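PDB 5EIK: trimeric intracellular cation channel type 1B.2 from Caenorhabditis elegans, which forms a homotrimeric potassium channel of the endoplasmic reticulum membrane, binds phosphatidylinositol 4,5-bisphosphate and may carry counter-ion current during calcium release. Local coordinates for residues P29-A34 with K130-T135; A34-T39 with M69-S74; I138-K143 with V161-G166. One frame throughout, in Å; residues are numbered along the deposited sequence.

Contact 1: residues P29-A34 with K130-T135. With PT5 ([(2R)-1-octadecanoyloxy-3-[oxidanyl-[(1R,2R,3S,4R,5R,6S)-2,3,6-tris(oxidanyl)-4,5-diphosphonooxy-cyclohexyl]oxy-phospho ryl]oxy-propan-2-yl] (8Z)-icosa-5,8,11,14-tetraenoate), chain B.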
loop_
_atom_site.group_PDB
_atom_site.type_symbol
_atom_site.label_atom_id
_atom_site.label_comp_id
_atom_site.label_asym_id
_atom_site.label_seq_id
_atom_site.Cartn_x
_atom_site.Cartn_y
_atom_site.Cartn_z
ATOM N N PRO A 29 0.384 -17.976 26.142
ATOM C CA PRO A 29 1.202 -16.851 25.676
ATOM C C PRO A 29 2.618 -17.255 25.252
ATOM O O PRO A 29 3.354 -16.450 24.692
ATOM C CB PRO A 29 1.230 -15.950 26.897
ATOM C CG PRO A 29 1.446 -16.972 28.000
ATOM C CD PRO A 29 0.500 -18.122 27.608
ATOM N N TYR A 30 2.991 -18.503 25.506
ATOM C CA TYR A 30 4.340 -18.955 25.196
ATOM C C TYR A 30 4.722 -19.124 23.738
ATOM O O TYR A 30 5.836 -18.766 23.338
ATOM C CB TYR A 30 4.639 -20.236 25.972
ATOM C CG TYR A 30 4.662 -19.982 27.456
ATOM C CD1 TYR A 30 5.586 -19.097 28.010
ATOM C CD2 TYR A 30 3.728 -20.573 28.304
ATOM C CE1 TYR A 30 5.575 -18.799 29.373
ATOM C CE2 TYR A 30 3.707 -20.283 29.666
ATOM C CZ TYR A 30 4.634 -19.393 30.192
ATOM O OH TYR A 30 4.622 -19.090 31.537
ATOM N N PHE A 31 3.840 -19.673 22.923
ATOM C CA PHE A 31 4.214 -19.803 21.533
ATOM C C PHE A 31 4.179 -18.411 20.892
ATOM O O PHE A 31 5.011 -18.090 20.043
ATOM C CB PHE A 31 3.295 -20.792 20.822
ATOM C CG PHE A 31 3.533 -22.227 21.225
ATOM C CD1 PHE A 31 2.998 -22.733 22.410
ATOM C CD2 PHE A 31 4.306 -23.069 20.425
ATOM C CE1 PHE A 31 3.230 -24.057 22.789
ATOM C CE2 PHE A 31 4.546 -24.391 20.793
ATOM C CZ PHE A 31 4.006 -24.888 21.978
ATOM N N ASP A 32 3.246 -17.575 21.341
ATOM C CA ASP A 32 3.134 -16.209 20.828
ATOM C C ASP A 32 4.365 -15.384 21.201
ATOM O O ASP A 32 4.947 -14.697 20.351
ATOM C CB ASP A 32 1.874 -15.517 21.371
ATOM C CG ASP A 32 0.593 -16.048 20.737
ATOM O OD1 ASP A 32 0.679 -16.685 19.669
ATOM O OD2 ASP A 32 -0.496 -15.815 21.294
ATOM N N ALA A 33 4.758 -15.458 22.470
ATOM C CA ALA A 33 5.919 -14.729 22.955
ATOM C C ALA A 33 7.180 -15.126 22.172
ATOM O O ALA A 33 8.032 -14.284 21.882
ATOM C CB ALA A 33 6.111 -14.991 24.453
ATOM N N ALA A 34 7.296 -16.404 21.829
ATOM C CA ALA A 34 8.452 -16.875 21.075
ATOM C C ALA A 34 8.496 -16.139 19.739
ATOM O O ALA A 34 9.550 -15.670 19.309
ATOM C CB ALA A 34 8.364 -18.389 20.837
ATOM N N LYS A 130 8.034 -21.046 17.348
ATOM C CA LYS A 130 7.529 -20.144 16.326
ATOM C C LYS A 130 6.974 -20.916 15.129
ATOM O O LYS A 130 5.924 -20.563 14.584
ATOM C CB LYS A 130 8.619 -19.185 15.844
ATOM C CG LYS A 130 8.105 -18.212 14.791
ATOM C CD LYS A 130 9.216 -17.453 14.120
ATOM C CE LYS A 130 8.687 -16.676 12.923
ATOM N NZ LYS A 130 9.806 -16.153 12.081
ATOM N N GLU A 131 7.673 -21.966 14.712
ATOM C CA GLU A 131 7.194 -22.740 13.578
ATOM C C GLU A 131 5.846 -23.391 13.898
ATOM O O GLU A 131 4.980 -23.502 13.035
ATOM C CB GLU A 131 8.235 -23.783 13.158
ATOM C CG GLU A 131 9.495 -23.166 12.565
ATOM C CD GLU A 131 9.188 -22.113 11.501
ATOM O OE1 GLU A 131 8.361 -22.381 10.598
ATOM O OE2 GLU A 131 9.775 -21.013 11.559
ATOM N N VAL A 132 5.659 -23.809 15.143
ATOM C CA VAL A 132 4.392 -24.402 15.525
ATOM C C VAL A 132 3.306 -23.337 15.369
ATOM O O VAL A 132 2.233 -23.605 14.843
ATOM C CB VAL A 132 4.419 -24.892 16.994
ATOM C CG1 VAL A 132 2.993 -25.189 17.494
ATOM C CG2 VAL A 132 5.285 -26.145 17.095
ATOM N N GLN A 133 3.601 -22.120 15.810
ATOM C CA GLN A 133 2.637 -21.032 15.728
ATOM C C GLN A 133 2.331 -20.608 14.281
ATOM O O GLN A 133 1.190 -20.282 13.942
ATOM C CB GLN A 133 3.142 -19.838 16.554
ATOM C CG GLN A 133 2.062 -18.823 16.898
ATOM C CD GLN A 133 2.437 -17.424 16.459
ATOM O OE1 GLN A 133 3.119 -17.254 15.443
ATOM N NE2 GLN A 133 1.990 -16.416 17.206
ATOM N N ARG A 134 3.343 -20.619 13.425
ATOM C CA ARG A 134 3.147 -20.261 12.025
ATOM C C ARG A 134 2.146 -21.216 11.365
ATOM O O ARG A 134 1.261 -20.788 10.612
ATOM C CB ARG A 134 4.467 -20.322 11.260
ATOM C CG ARG A 134 4.326 -19.906 9.800
ATOM C CD ARG A 134 5.487 -20.404 8.961
ATOM N NE ARG A 134 6.778 -19.980 9.497
ATOM C CZ ARG A 134 7.313 -18.776 9.320
ATOM N NH1 ARG A 134 6.672 -17.857 8.608
ATOM N NH2 ARG A 134 8.490 -18.492 9.858
ATOM N N THR A 135 2.302 -22.510 11.640
ATOM C CA THR A 135 1.424 -23.526 11.070
ATOM C C THR A 135 -0.016 -23.235 11.454
ATOM O O THR A 135 -0.929 -23.374 10.639
ATOM C CB THR A 135 1.795 -24.926 11.564
ATOM O OG1 THR A 135 3.157 -25.207 11.216
ATOM C CG2 THR A 135 0.904 -25.966 10.915
HETATM O O12 PT5 B . 10.503 -14.391 0.133
HETATM P P1 PT5 B . 9.680 -13.213 0.630
HETATM O O13 PT5 B . 7.958 -13.443 0.580
HETATM O O11 PT5 B . 9.912 -11.812 -0.192
HETATM O O6 PT5 B . 12.234 -12.926 3.570
HETATM O O1 PT5 B . 9.926 -12.841 2.145
HETATM C C1 PT5 B . 10.073 -13.846 3.154
HETATM C C6 PT5 B . 10.974 -13.215 4.178
HETATM C C2 PT5 B . 8.713 -14.265 3.829
HETATM O O2 PT5 B . 8.034 -13.099 4.333
HETATM C C3 PT5 B . 8.975 -15.209 5.043
HETATM O O3 PT5 B . 7.730 -15.458 5.680
HETATM C C4 PT5 B . 9.921 -14.606 6.051
HETATM O O4 PT5 B . 10.288 -15.570 6.990
HETATM P P4 PT5 B . 9.844 -15.421 8.552
HETATM O O41 PT5 B . 10.294 -14.018 9.213
HETATM O O42 PT5 B . 10.480 -16.621 9.430
HETATM O O43 PT5 B . 8.341 -15.491 8.625
HETATM C C5 PT5 B . 11.225 -14.095 5.408
HETATM O O5 PT5 B . 11.913 -13.320 6.390
HETATM P P5 PT5 B . 13.272 -13.989 7.007
HETATM O O52 PT5 B . 13.431 -15.533 6.656
HETATM O O51 PT5 B . 14.582 -13.077 6.476
HETATM O O53 PT5 B . 13.036 -13.647 8.619
HETATM C C7 PT5 B . 7.052 -12.323 0.785
HETATM C C8 PT5 B . 5.936 -12.456 -0.268
HETATM C C9 PT5 B . 6.190 -11.662 -1.590
HETATM O O16 PT5 B . 4.666 -11.993 0.336
HETATM C C10 PT5 B . 3.780 -12.969 0.693
HETATM O O17 PT5 B . 3.866 -13.627 1.716
HETATM O O18 PT5 B . 4.988 -10.832 -1.904
HETATM C C11 PT5 B . 4.691 -10.376 -3.231
HETATM O O19 PT5 B . 5.081 -10.918 -4.306
HETATM C C12 PT5 B . 2.643 -13.169 -0.310
HETATM C C13 PT5 B . 1.187 -13.079 0.214
HETATM C C14 PT5 B . 0.175 -13.364 -0.919
HETATM C C15 PT5 B . -0.496 -12.090 -1.464
HETATM C C16 PT5 B . -1.669 -12.383 -2.445
HETATM C C17 PT5 B . -1.741 -11.388 -3.645
HETATM C C18 PT5 B . -3.165 -10.927 -3.970
HETATM C C19 PT5 B . -3.468 -9.828 -4.490
HETATM C C20 PT5 B . -3.386 -8.323 -4.186
HETATM C C21 PT5 B . -2.193 -7.561 -4.817
HETATM C C22 PT5 B . -2.003 -6.150 -4.227
HETATM C C23 PT5 B . -1.679 -5.090 -5.300
HETATM C C24 PT5 B . -2.568 -3.833 -5.196
HETATM C C31 PT5 B . 3.817 -9.119 -3.229
HETATM C C32 PT5 B . 2.304 -9.441 -3.066
HETATM C C33 PT5 B . 1.413 -8.170 -2.930
HETATM C C34 PT5 B . 1.124 -7.738 -1.469
HETATM C C35 PT5 B . 0.308 -6.380 -1.198
HETATM C C36 PT5 B . 0.921 -5.191 -0.859
HETATM C C37 PT5 B . 0.321 -3.864 -1.373
HETATM C C38 PT5 B . 0.364 -2.937 -0.265
HETATM C C39 PT5 B . 1.243 -1.783 -0.075
HETATM C C40 PT5 B . 2.693 -1.980 0.235
HETATM C C25 PT5 B . -1.830 -2.649 -4.524
HETATM C C26 PT5 B . -2.768 -1.476 -4.197
HETATM C C41 PT5 B . 3.709 -1.657 -0.868
HETATM C C42 PT5 B . 5.141 -2.052 -0.490
HETATM C C43 PT5 B . 5.519 -3.468 -0.941
#
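Phe31 and Gln133 sit where helix 30-34 meets helix 130-135 nearly at a right angle: the axes are 8.6 Å apart at closest and their directions differ by 105°. Two kinds of contact join them. Phe31 CD2 and CE2 meet the CB and CG1 of Val132 obliquely, with CE2 3.7 Å from CG1. Beside this apolar contact, Gln133 NE2 donates to Asp32 OD1 at 2.8 Å, and the bond is almost straight. The donor meets OD1 on its anti side, somewhat out of the carboxylate plane. Asp32 starts away from helix 130-135, but its carboxylate turns back to take this bond. Ala34 CB packs on the backbone at Lys130. Lys130 and Arg134 turn to the lipid. Lys130 runs extended, and its NZ reaches PT5 O42 at 2.8 Å. Arg134 NH1 bonds PT5 O43 at 2.9 Å and NH2 bonds O42, while Glu131 OE1 holds NE on its syn side at 3.1 Å. This salt bridge probably steadies the guanidinium, making Glu131 a second-shell partner of a lipid-binding arginine. This is a transmembrane helix crossing whose helix 130-135 also carries part of the phosphoinositide headgroup site of the TRIC channel.

Contact 2: residues A34-T39 with M69-S74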
loop_
_atom_site.group_PDB
_atom_site.type_symbol
_atom_site.label_atom_id
_atom_site.label_comp_id
_atom_site.label_asym_id
_atom_site.label_seq_id
_atom_site.Cartn_x
_atom_site.Cartn_y
_atom_site.Cartn_z
ATOM N N ALA A 34 7.296 -16.404 21.829
ATOM C CA ALA A 34 8.452 -16.875 21.075
ATOM C C ALA A 34 8.496 -16.139 19.739
ATOM O O ALA A 34 9.550 -15.670 19.309
ATOM C CB ALA A 34 8.364 -18.389 20.837
ATOM N N HIS A 35 7.343 -16.053 19.081
ATOM C CA HIS A 35 7.250 -15.354 17.809
ATOM C C HIS A 35 7.592 -13.860 18.002
ATOM O O HIS A 35 8.371 -13.295 17.234
ATOM C CB HIS A 35 5.843 -15.519 17.225
ATOM C CG HIS A 35 5.558 -14.609 16.069
ATOM N ND1 HIS A 35 6.219 -14.703 14.865
ATOM C CD2 HIS A 35 4.702 -13.566 15.948
ATOM C CE1 HIS A 35 5.786 -13.756 14.055
ATOM N NE2 HIS A 35 4.867 -13.051 14.687
ATOM N N TYR A 36 7.027 -13.228 19.030
ATOM C CA TYR A 36 7.316 -11.817 19.287
ATOM C C TYR A 36 8.803 -11.590 19.537
ATOM O O TYR A 36 9.390 -10.652 18.989
ATOM C CB TYR A 36 6.533 -11.291 20.492
ATOM C CG TYR A 36 5.040 -11.414 20.360
ATOM C CD1 TYR A 36 4.405 -11.219 19.130
ATOM C CD2 TYR A 36 4.258 -11.737 21.466
ATOM C CE1 TYR A 36 3.023 -11.353 19.012
ATOM C CE2 TYR A 36 2.882 -11.870 21.364
ATOM C CZ TYR A 36 2.271 -11.680 20.137
ATOM O OH TYR A 36 0.912 -11.840 20.048
ATOM N N VAL A 37 9.403 -12.447 20.364
ATOM C CA VAL A 37 10.823 -12.333 20.670
ATOM C C VAL A 37 11.660 -12.405 19.404
ATOM O O VAL A 37 12.500 -11.543 19.165
ATOM C CB VAL A 37 11.299 -13.433 21.649
ATOM C CG1 VAL A 37 12.810 -13.365 21.816
ATOM C CG2 VAL A 37 10.642 -13.243 22.997
ATOM N N LEU A 38 11.435 -13.429 18.591
ATOM C CA LEU A 38 12.194 -13.566 17.358
ATOM C C LEU A 38 11.933 -12.390 16.407
ATOM O O LEU A 38 12.854 -11.889 15.753
ATOM C CB LEU A 38 11.865 -14.905 16.679
ATOM C CG LEU A 38 12.414 -16.135 17.427
ATOM C CD1 LEU A 38 11.951 -17.440 16.773
ATOM C CD2 LEU A 38 13.929 -16.063 17.431
ATOM N N THR A 39 10.688 -11.930 16.337
ATOM C CA THR A 39 10.366 -10.800 15.476
ATOM C C THR A 39 11.138 -9.550 15.939
ATOM O O THR A 39 11.708 -8.821 15.118
ATOM C CB THR A 39 8.838 -10.496 15.496
ATOM O OG1 THR A 39 8.119 -11.609 14.953
ATOM C CG2 THR A 39 8.519 -9.248 14.687
ATOM N N MET A 69 5.596 -5.826 12.464
ATOM C CA MET A 69 6.216 -7.079 12.082
ATOM C C MET A 69 5.637 -8.244 12.884
ATOM O O MET A 69 5.463 -9.337 12.361
ATOM C CB MET A 69 7.726 -7.004 12.299
ATOM C CG MET A 69 8.455 -6.146 11.290
ATOM S SD MET A 69 8.301 -6.810 9.619
ATOM C CE MET A 69 9.362 -8.233 9.752
ATOM N N SER A 70 5.326 -7.998 14.149
ATOM C CA SER A 70 4.799 -9.042 15.005
ATOM C C SER A 70 3.451 -9.538 14.545
ATOM O O SER A 70 3.107 -10.696 14.766
ATOM C CB SER A 70 4.697 -8.547 16.447
ATOM O OG SER A 70 5.986 -8.476 17.040
ATOM N N PHE A 71 2.692 -8.669 13.890
ATOM C CA PHE A 71 1.359 -9.037 13.426
ATOM C C PHE A 71 1.200 -8.872 11.918
ATOM O O PHE A 71 0.086 -8.724 11.407
ATOM C CB PHE A 71 0.321 -8.190 14.160
ATOM C CG PHE A 71 0.296 -8.429 15.637
ATOM C CD1 PHE A 71 -0.280 -9.587 16.158
ATOM C CD2 PHE A 71 0.905 -7.534 16.506
ATOM C CE1 PHE A 71 -0.240 -9.852 17.535
ATOM C CE2 PHE A 71 0.951 -7.787 17.880
ATOM C CZ PHE A 71 0.376 -8.948 18.396
ATOM N N ALA A 72 2.324 -8.913 11.216
ATOM C CA ALA A 72 2.350 -8.743 9.767
ATOM C C ALA A 72 1.327 -9.595 9.023
ATOM O O ALA A 72 0.577 -9.086 8.189
ATOM C CB ALA A 72 3.749 -9.040 9.245
ATOM N N GLY A 73 1.309 -10.889 9.329
ATOM C CA GLY A 73 0.389 -11.802 8.677
ATOM C C GLY A 73 -1.062 -11.384 8.799
ATOM O O GLY A 73 -1.833 -11.521 7.843
ATOM N N SER A 74 -1.437 -10.875 9.968
ATOM C CA SER A 74 -2.813 -10.435 10.197
ATOM C C SER A 74 -3.121 -9.131 9.458
ATOM O O SER A 74 -4.243 -8.937 8.984
ATOM C CB SER A 74 -3.080 -10.250 11.693
ATOM O OG SER A 74 -2.868 -11.458 12.391
#
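Tyr36 and Ser70 have the nearest CA atoms across the two segments, 5.7 Å apart, where helix 34-39 passes the break between helix 59-70 and helix 72-81. Phe71 is the residue at the break. It leaves helical angles after the first helix and stands at the N-cap position of the second. At the break the Ser70 carbonyl accepts from a side chain: His35 NE2 donates to Ser70 O at 2.9 Å. The oxygen lies at the edge of the imidazole, in its plane, but the bond is bent to 144° at the hydrogen. His35 CG lies anti to the backbone N (chi1 168°), which sends the ring out toward the break. Thr39 OG1 lies above one face of that ring, offset toward the rim, and bonds His35 O at 2.8 Å. The Thr39 methyl CG2 packs tightly on Met69 CB at 3.4 Å and touches Ser70 OG, whose hydrogen bond goes to Cys66 O. On the other flank, Tyr36 and Phe71 meet obliquely, with ring planes at 54°. Tyr36 CE1 lies 3.6 Å from Phe71 CZ, and Tyr36 OH passes close to Phe71 CE1 and CZ. A serine in place of Tyr36 would take away the ring packed on Phe71 and would probably open a gap beside Ser70, leaving Phe71 less tightly held. Helix 92-107 touches both side chains, with Asp94 and Leu97 on Tyr36 and Ile95 on Phe71. The arrangement is that of a discontinuous transmembrane helix, a feature of the TRIC fold, with its break held by a neighbouring continuous helix.

Contact 3: residues I138-K143 with V161-G166. With PT5 ([(2R)-1-octadecanoyloxy-3-[oxidanyl-[(1R,2R,3S,4R,5R,6S)-2,3,6-tris(oxidanyl)-4,5-diphosphonooxy-cyclohexyl]oxy-phospho ryl]oxy-propan-2-yl] (8Z)-icosa-5,8,11,14-tetraenoate), chain B.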
loop_
_atom_site.group_PDB
_atom_site.type_symbol
_atom_site.label_atom_id
_atom_site.label_comp_id
_atom_site.label_asym_id
_atom_site.label_seq_id
_atom_site.Cartn_x
_atom_site.Cartn_y
_atom_site.Cartn_z
ATOM N N ILE A 138 -1.422 -20.169 9.377
ATOM C CA ILE A 138 -1.814 -20.561 8.040
ATOM C C ILE A 138 -3.150 -21.293 8.048
ATOM O O ILE A 138 -4.040 -20.968 7.265
ATOM C CB ILE A 138 -0.745 -21.459 7.403
ATOM C CG1 ILE A 138 0.557 -20.669 7.275
ATOM C CG2 ILE A 138 -1.229 -21.977 6.039
ATOM C CD1 ILE A 138 1.695 -21.448 6.732
ATOM N N ALA A 139 -3.296 -22.267 8.946
ATOM C CA ALA A 139 -4.529 -23.052 9.028
ATOM C C ALA A 139 -5.712 -22.167 9.376
ATOM O O ALA A 139 -6.790 -22.306 8.800
ATOM C CB ALA A 139 -4.381 -24.178 10.062
ATOM N N ALA A 140 -5.501 -21.250 10.313
ATOM C CA ALA A 140 -6.555 -20.331 10.728
ATOM C C ALA A 140 -6.925 -19.419 9.566
ATOM O O ALA A 140 -8.099 -19.111 9.357
ATOM C CB ALA A 140 -6.087 -19.490 11.922
ATOM N N GLY A 141 -5.913 -18.992 8.815
ATOM C CA GLY A 141 -6.143 -18.125 7.677
ATOM C C GLY A 141 -7.012 -18.804 6.636
ATOM O O GLY A 141 -7.934 -18.195 6.085
ATOM N N VAL A 142 -6.717 -20.075 6.373
ATOM C CA VAL A 142 -7.472 -20.850 5.401
ATOM C C VAL A 142 -8.917 -21.023 5.858
ATOM O O VAL A 142 -9.856 -20.836 5.078
ATOM C CB VAL A 142 -6.819 -22.233 5.183
ATOM C CG1 VAL A 142 -7.738 -23.133 4.387
ATOM C CG2 VAL A 142 -5.496 -22.063 4.445
ATOM N N LYS A 143 -9.094 -21.364 7.129
ATOM C CA LYS A 143 -10.428 -21.556 7.683
ATOM C C LYS A 143 -11.237 -20.266 7.594
ATOM O O LYS A 143 -12.409 -20.282 7.213
ATOM C CB LYS A 143 -10.326 -22.005 9.139
ATOM C CG LYS A 143 -11.639 -22.427 9.753
ATOM C CD LYS A 143 -11.455 -22.799 11.214
ATOM C CE LYS A 143 -12.764 -23.256 11.844
ATOM N NZ LYS A 143 -12.585 -23.651 13.268
ATOM N N VAL A 161 -1.317 -18.180 2.875
ATOM C CA VAL A 161 0.073 -17.802 2.668
ATOM C C VAL A 161 0.357 -16.435 3.294
ATOM O O VAL A 161 1.425 -16.216 3.871
ATOM C CB VAL A 161 0.404 -17.763 1.161
ATOM C CG1 VAL A 161 1.839 -17.334 0.942
ATOM C CG2 VAL A 161 0.179 -19.137 0.553
ATOM N N ALA A 162 -0.604 -15.522 3.188
ATOM C CA ALA A 162 -0.443 -14.178 3.741
ATOM C C ALA A 162 -0.273 -14.251 5.251
ATOM O O ALA A 162 0.546 -13.536 5.822
ATOM C CB ALA A 162 -1.649 -13.302 3.384
ATOM N N LYS A 163 -1.048 -15.119 5.894
ATOM C CA LYS A 163 -0.961 -15.290 7.340
ATOM C C LYS A 163 0.370 -15.904 7.749
ATOM O O LYS A 163 0.899 -15.594 8.815
ATOM C CB LYS A 163 -2.097 -16.184 7.853
ATOM C CG LYS A 163 -3.469 -15.543 7.793
ATOM C CD LYS A 163 -3.596 -14.388 8.773
ATOM C CE LYS A 163 -4.480 -14.751 9.954
ATOM N NZ LYS A 163 -3.956 -15.913 10.722
ATOM N N GLY A 164 0.917 -16.766 6.895
ATOM C CA GLY A 164 2.175 -17.422 7.210
ATOM C C GLY A 164 3.458 -16.741 6.768
ATOM O O GLY A 164 4.493 -16.908 7.413
ATOM N N ALA A 165 3.411 -15.967 5.689
ATOM C CA ALA A 165 4.621 -15.309 5.190
ATOM C C ALA A 165 4.499 -13.808 4.902
ATOM O O ALA A 165 5.324 -13.243 4.190
ATOM C CB ALA A 165 5.095 -16.029 3.929
ATOM N N GLY A 166 3.488 -13.154 5.459
ATOM C CA GLY A 166 3.317 -11.732 5.200
ATOM C C GLY A 166 4.363 -10.787 5.773
ATOM O O GLY A 166 4.394 -9.608 5.420
HETATM O O12 PT5 B . 10.503 -14.391 0.133
HETATM P P1 PT5 B . 9.680 -13.213 0.630
HETATM O O13 PT5 B . 7.958 -13.443 0.580
HETATM O O11 PT5 B . 9.912 -11.812 -0.192
HETATM O O6 PT5 B . 12.234 -12.926 3.570
HETATM O O1 PT5 B . 9.926 -12.841 2.145
HETATM C C1 PT5 B . 10.073 -13.846 3.154
HETATM C C6 PT5 B . 10.974 -13.215 4.178
HETATM C C2 PT5 B . 8.713 -14.265 3.829
HETATM O O2 PT5 B . 8.034 -13.099 4.333
HETATM C C3 PT5 B . 8.975 -15.209 5.043
HETATM O O3 PT5 B . 7.730 -15.458 5.680
HETATM C C4 PT5 B . 9.921 -14.606 6.051
HETATM O O4 PT5 B . 10.288 -15.570 6.990
HETATM P P4 PT5 B . 9.844 -15.421 8.552
HETATM O O41 PT5 B . 10.294 -14.018 9.213
HETATM O O42 PT5 B . 10.480 -16.621 9.430
HETATM O O43 PT5 B . 8.341 -15.491 8.625
HETATM C C5 PT5 B . 11.225 -14.095 5.408
HETATM O O5 PT5 B . 11.913 -13.320 6.390
HETATM P P5 PT5 B . 13.272 -13.989 7.007
HETATM O O52 PT5 B . 13.431 -15.533 6.656
HETATM O O51 PT5 B . 14.582 -13.077 6.476
HETATM O O53 PT5 B . 13.036 -13.647 8.619
HETATM C C7 PT5 B . 7.052 -12.323 0.785
HETATM C C8 PT5 B . 5.936 -12.456 -0.268
HETATM C C9 PT5 B . 6.190 -11.662 -1.590
HETATM O O16 PT5 B . 4.666 -11.993 0.336
HETATM C C10 PT5 B . 3.780 -12.969 0.693
HETATM O O17 PT5 B . 3.866 -13.627 1.716
HETATM O O18 PT5 B . 4.988 -10.832 -1.904
HETATM C C11 PT5 B . 4.691 -10.376 -3.231
HETATM O O19 PT5 B . 5.081 -10.918 -4.306
HETATM C C12 PT5 B . 2.643 -13.169 -0.310
HETATM C C13 PT5 B . 1.187 -13.079 0.214
HETATM C C14 PT5 B . 0.175 -13.364 -0.919
HETATM C C15 PT5 B . -0.496 -12.090 -1.464
HETATM C C16 PT5 B . -1.669 -12.383 -2.445
HETATM C C17 PT5 B . -1.741 -11.388 -3.645
HETATM C C18 PT5 B . -3.165 -10.927 -3.970
HETATM C C19 PT5 B . -3.468 -9.828 -4.490
HETATM C C20 PT5 B . -3.386 -8.323 -4.186
HETATM C C21 PT5 B . -2.193 -7.561 -4.817
HETATM C C22 PT5 B . -2.003 -6.150 -4.227
HETATM C C23 PT5 B . -1.679 -5.090 -5.300
HETATM C C24 PT5 B . -2.568 -3.833 -5.196
HETATM C C31 PT5 B . 3.817 -9.119 -3.229
HETATM C C32 PT5 B . 2.304 -9.441 -3.066
HETATM C C33 PT5 B . 1.413 -8.170 -2.930
HETATM C C34 PT5 B . 1.124 -7.738 -1.469
HETATM C C35 PT5 B . 0.308 -6.380 -1.198
HETATM C C36 PT5 B . 0.921 -5.191 -0.859
HETATM C C37 PT5 B . 0.321 -3.864 -1.373
HETATM C C38 PT5 B . 0.364 -2.937 -0.265
HETATM C C39 PT5 B . 1.243 -1.783 -0.075
HETATM C C40 PT5 B . 2.693 -1.980 0.235
HETATM C C25 PT5 B . -1.830 -2.649 -4.524
HETATM C C26 PT5 B . -2.768 -1.476 -4.197
HETATM C C41 PT5 B . 3.709 -1.657 -0.868
HETATM C C42 PT5 B . 5.141 -2.052 -0.490
HETATM C C43 PT5 B . 5.519 -3.468 -0.941
#
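Ile138 and Gly164 mark the tight end of an antiparallel helix pair in the TRIC fold, where helix 120-148 packs against the first half of a discontinuous transmembrane helix. The axes of the short segments come within 7.8 Å at 156°. The approach rests on two glycines, one on each helix. Ile138 CG1 lies 3.6 Å from Gly164 CA, and CD1 reaches over the same carbon. Ile138 CG1 stands anti to its carbonyl carbon (chi1 -62°), which puts this branch against Gly164. A side chain at Gly164 would run into CG1. In the same way, Gly141 CA takes Lys163 CG at 3.7 Å, and a beta carbon there would clash with it. The packing is by backbone and aliphatic carbon, with no hydrogen bond between the segments.

The looser side follows Lys163. Its chain is bent at chi2, chi3 and chi4 and runs across helix 138-143, bringing NZ to Ala140. The amine NZ stands 4.3 Å from Ala140 CB and makes a weak hydrogen bond to Lys137 O. Both Lys163 and Ala140 are partly exposed. Ile138 is instead buried, with Cys198 and Phe205 of helix 194-209 against it. At Ala165 the lipid is met. Ala165 CB lies 3.2 Å from PT5 O3, and the inositol hydroxyl O2 of PT5 donates to Ala165 O at 2.7 Å.

In the fold
Contacts 1 and 3 share helix 120-148 and bind the same PT5 headgroup at two points: Lys130 and Arg134 at the P4 phosphate oxygens, the Ala165 carbonyl at ring hydroxyl O2. Their centres are about 14 Å apart, yet they meet where Arg134 NH1 lies 2.7 Å from Gly164 O, a weak hydrogen bond. Contacts 1 and 2 share Ala34 on helix 30-47, with centres about 9 Å apart. There His35 ND1 lies 3.7 Å from Lys130 CE, so the histidine bonded to the break also packs on a lipid-binding lysine. Contact 2 meets contact 3 through Gly73 O, 3.5 Å from Lys163 CD.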